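Local atomic coordinates of response regulator receiver protein (Desulfuromonas acetoxidans, PDB entry 2ZAY), a protein that belongs to the CheY-like response regulators and, through the receiver domain described here, probably takes part in two-component signal transduction. Residues L13-L18 / I109-N114; A87-G90 / K95-A98. All blocks are in the same frame, centred on the assembly; numbering follows the deposited sequence.

Contact 1 of 2, residues L13-L18 / I109-N114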
# COMPACT_ATOMS: atom_id res chain seq x y z
N LEU A 13 -2.50 -3.60 -3.68
CA LEU A 13 -2.35 -3.98 -2.28
C LEU A 13 -1.36 -5.15 -2.18
O LEU A 13 -1.56 -6.18 -2.83
CB LEU A 13 -3.70 -4.39 -1.70
CG LEU A 13 -3.75 -4.97 -0.29
CD1 LEU A 13 -3.24 -3.94 0.70
CD2 LEU A 13 -5.20 -5.36 0.04
N VAL A 14 -0.31 -5.00 -1.39
CA VAL A 14 0.71 -6.04 -1.22
C VAL A 14 0.72 -6.49 0.25
O VAL A 14 1.00 -5.70 1.14
CB VAL A 14 2.13 -5.51 -1.57
CG1 VAL A 14 3.10 -6.68 -1.69
CG2 VAL A 14 2.10 -4.69 -2.85
N ASP A 15 0.43 -7.77 0.49
CA ASP A 15 0.40 -8.28 1.87
C ASP A 15 0.66 -9.78 1.83
O ASP A 15 0.23 -10.46 0.90
CB ASP A 15 -0.97 -8.01 2.50
CG ASP A 15 -0.95 -8.15 4.02
OD1 ASP A 15 -0.65 -7.15 4.71
OD2 ASP A 15 -1.22 -9.26 4.53
N THR A 16 1.36 -10.30 2.84
CA THR A 16 1.68 -11.72 2.89
C THR A 16 0.51 -12.59 3.37
O THR A 16 0.59 -13.82 3.32
CB THR A 16 2.93 -12.00 3.76
OG1 THR A 16 2.75 -11.44 5.06
CG2 THR A 16 4.17 -11.38 3.11
N GLN A 17 -0.55 -11.96 3.84
CA GLN A 17 -1.73 -12.69 4.29
C GLN A 17 -2.99 -11.97 3.80
O GLN A 17 -3.79 -11.47 4.58
CB GLN A 17 -1.75 -12.85 5.82
CG GLN A 17 -1.77 -11.55 6.60
CD GLN A 17 -1.32 -11.74 8.04
OE1 GLN A 17 -0.21 -12.22 8.29
NE2 GLN A 17 -2.17 -11.35 8.98
N LEU A 18 -3.12 -11.93 2.47
CA LEU A 18 -4.26 -11.29 1.81
C LEU A 18 -5.62 -11.79 2.30
O LEU A 18 -6.57 -11.02 2.39
CB LEU A 18 -4.14 -11.48 0.30
CG LEU A 18 -3.05 -10.65 -0.39
CD1 LEU A 18 -2.86 -11.11 -1.82
CD2 LEU A 18 -3.43 -9.17 -0.35
N ILE A 109 -0.80 3.09 8.44
CA ILE A 109 -2.01 2.60 9.08
C ILE A 109 -1.73 1.33 9.87
O ILE A 109 -1.21 0.36 9.34
CB ILE A 109 -3.10 2.29 8.04
CG1 ILE A 109 -3.34 3.52 7.16
CG2 ILE A 109 -4.40 1.88 8.74
CD1 ILE A 109 -4.31 3.26 6.02
N ALA A 110 -2.09 1.35 11.15
CA ALA A 110 -1.88 0.20 12.01
C ALA A 110 -2.97 -0.85 11.85
O ALA A 110 -4.15 -0.53 11.79
CB ALA A 110 -1.81 0.65 13.47
N LYS A 111 -2.55 -2.11 11.75
CA LYS A 111 -3.48 -3.22 11.65
C LYS A 111 -4.01 -3.44 13.08
O LYS A 111 -3.39 -2.99 14.04
CB LYS A 111 -2.77 -4.50 11.18
CG LYS A 111 -2.37 -4.53 9.71
CD LYS A 111 -1.54 -5.78 9.43
CE LYS A 111 -1.77 -6.33 8.02
NZ LYS A 111 -1.43 -5.37 6.95
N PRO A 112 -5.17 -4.11 13.23
CA PRO A 112 -5.99 -4.66 12.16
C PRO A 112 -6.60 -3.54 11.33
O PRO A 112 -6.84 -2.44 11.83
CB PRO A 112 -7.04 -5.47 12.92
CG PRO A 112 -7.19 -4.72 14.19
CD PRO A 112 -5.75 -4.42 14.55
N VAL A 113 -6.84 -3.83 10.06
CA VAL A 113 -7.40 -2.87 9.14
C VAL A 113 -8.90 -2.71 9.26
O VAL A 113 -9.64 -3.69 9.37
CB VAL A 113 -7.08 -3.26 7.68
CG1 VAL A 113 -7.66 -2.24 6.72
CG2 VAL A 113 -5.57 -3.38 7.50
N ASN A 114 -9.35 -1.46 9.26
CA ASN A 114 -10.77 -1.16 9.32
C ASN A 114 -11.13 -0.54 7.97
O ASN A 114 -10.59 0.50 7.59
CB ASN A 114 -11.05 -0.17 10.45
CG ASN A 114 -12.50 0.28 10.47
OD1 ASN A 114 -13.01 0.82 9.49
ND2 ASN A 114 -13.18 0.04 11.59
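Asp15 and Lys111 mark the nearest approach of the two backbones, with CA atoms still 11.7 Å apart. Each lies in the loop just beyond the end of a parallel strand, and the peptide bond from Lys111 to Pro112 is cis. Side chains alone close the distance: they slide past one another in opposite directions until Lys111 NZ forms a salt bridge with Asp15 OD1 at 3.0 Å. The ammonium comes to the syn side of that oxygen, 26° out of the carboxylate plane. Lys111 gets there by bending near its end, at chi3 and again at chi4 (60°), which turns NZ onto the acid. The other oxygen, Asp15 OD2, accepts a hydrogen bond from the backbone N of Gln17 at 2.9 Å, an Asx turn, so the two bonds together limit rotation of the buried carboxylate. The pair probably matches the acidic residue and lysine flanking the phosphorylation site in CheY-like receivers; Glu59, replacing the usual phosphoacceptor aspartate, brings a like charge close to Asp15 OD1 and hydrogen-bonds Thr16 OG1. Between strands 9-14 and 107-110 lie strands 55-59 and 85-89; Lys111 also packs on Leu88 of the latter, while Val113 touches helices 22-31 and 115-129.

Contact 2 of 2, residues A87-G90 / K95-A98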
# COMPACT_ATOMS: atom_id res chain seq x y z
N ALA A 87 1.80 2.57 4.12
CA ALA A 87 2.28 1.40 4.83
C ALA A 87 1.23 0.88 5.80
O ALA A 87 0.55 1.66 6.47
CB ALA A 87 3.57 1.72 5.60
N LEU A 88 1.11 -0.44 5.86
CA LEU A 88 0.18 -1.11 6.75
C LEU A 88 1.06 -1.95 7.67
O LEU A 88 1.90 -2.71 7.20
CB LEU A 88 -0.75 -2.02 5.94
CG LEU A 88 -2.23 -1.65 5.84
CD1 LEU A 88 -2.41 -0.19 5.50
CD2 LEU A 88 -2.89 -2.55 4.80
N SER A 89 0.91 -1.81 8.98
CA SER A 89 1.76 -2.58 9.86
C SER A 89 1.06 -3.17 11.06
O SER A 89 0.23 -2.52 11.70
CB SER A 89 2.94 -1.73 10.34
OG SER A 89 3.74 -2.46 11.26
N GLY A 90 1.40 -4.42 11.34
CA GLY A 90 0.82 -5.11 12.48
C GLY A 90 1.60 -4.84 13.75
O GLY A 90 1.25 -5.35 14.81
N LYS A 95 8.11 4.40 16.86
CA LYS A 95 9.36 4.48 16.13
C LYS A 95 9.21 3.96 14.71
O LYS A 95 9.80 4.52 13.79
CB LYS A 95 10.47 3.71 16.85
CG LYS A 95 11.83 3.85 16.19
CD LYS A 95 12.91 3.10 16.96
CE LYS A 95 13.18 3.74 18.32
NZ LYS A 95 13.92 5.03 18.21
N GLU A 96 8.44 2.89 14.52
CA GLU A 96 8.27 2.36 13.17
C GLU A 96 7.46 3.34 12.34
O GLU A 96 7.81 3.62 11.18
CB GLU A 96 7.53 1.02 13.18
CG GLU A 96 7.46 0.37 11.80
CD GLU A 96 6.46 -0.77 11.73
OE1 GLU A 96 6.72 -1.75 11.01
OE2 GLU A 96 5.40 -0.67 12.37
N GLU A 97 6.39 3.86 12.92
CA GLU A 97 5.55 4.83 12.22
C GLU A 97 6.40 6.01 11.76
O GLU A 97 6.37 6.39 10.59
CB GLU A 97 4.40 5.32 13.12
CG GLU A 97 3.46 6.34 12.43
CD GLU A 97 2.17 6.58 13.21
OE1 GLU A 97 1.87 5.80 14.14
OE2 GLU A 97 1.44 7.54 12.87
N ALA A 98 7.17 6.58 12.69
CA ALA A 98 8.03 7.71 12.35
C ALA A 98 9.06 7.36 11.28
O ALA A 98 9.28 8.15 10.36
CB ALA A 98 8.74 8.25 13.60
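A single hydrogen bond, from the hydroxyl of Ser89 to the carboxylate of Glu96, joins the end of strand 85-89 to the first turn of helix 94-103. Ser89 OG donates to Glu96 OE2 at 2.7 Å, reaching the oxygen on its syn side and only 16° out of the carboxylate plane. The second oxygen, Glu96 OE1, lies 3.1 Å from the same Ser89 OG, so the hydroxyl faces the carboxylate group between its two oxygens, though nearer to OE2. Glu96 covers the gap with an extended chain: CG is anti to the backbone N (chi1 -174°) and the chain runs on straight toward the strand. Polar partners beyond the pair fix both groups. Ser89 OG also accepts hydrogen bonds from the backbone N of Arg91 and of Ala92, while Glu96 OE1 takes one from the side-chain amide of Asn61; the backbone N of Glu96 itself is bonded to Thr93 OG1.

Van der Waals contact is slight by comparison. Ser89 CB approaches Glu96 OE2 to 3.4 Å, and both side chains rest against Phe108 of strand 107-110. With an alanine here instead of Glu96, the Ser89 hydroxyl and the Asn61 amide would probably both lose an acceptor, and the strand its polar tie to the helix.

This is the first half of a beta-alpha-beta unit, strand 85-89 leading through a short loop into helix 94-103 and on to strand 107-110. In the CheY-like receiver fold the end of this strand usually carries a serine or threonine that responds to phosphorylation, and Ser89 matches that position, although such a role here is inferred from the family.

Overall arrangement
From the N terminus, strand 9-14 runs into the loop that supplies one side of contact 1, and the chain then passes through strands 33-38, 55-59 and 85-89 with their intervening helices. Contact 2 closes a short loop between strand 85-89 and helix 94-103, and only after strand 107-110 does the chain return to complete contact 1, whose long loop therefore encloses the short one. Their centres are 11 Å apart. Strands 85-89 and 107-110 are sheet neighbours and join them directly: Lys111 N lies 2.8 Å from Ser89 O, a probable hydrogen bond. Contact 1 ties the loops after strands 9-14 and 107-110, contact 2 strand 85-89 to helix 94-103, both at the C-terminal end of the parallel strands.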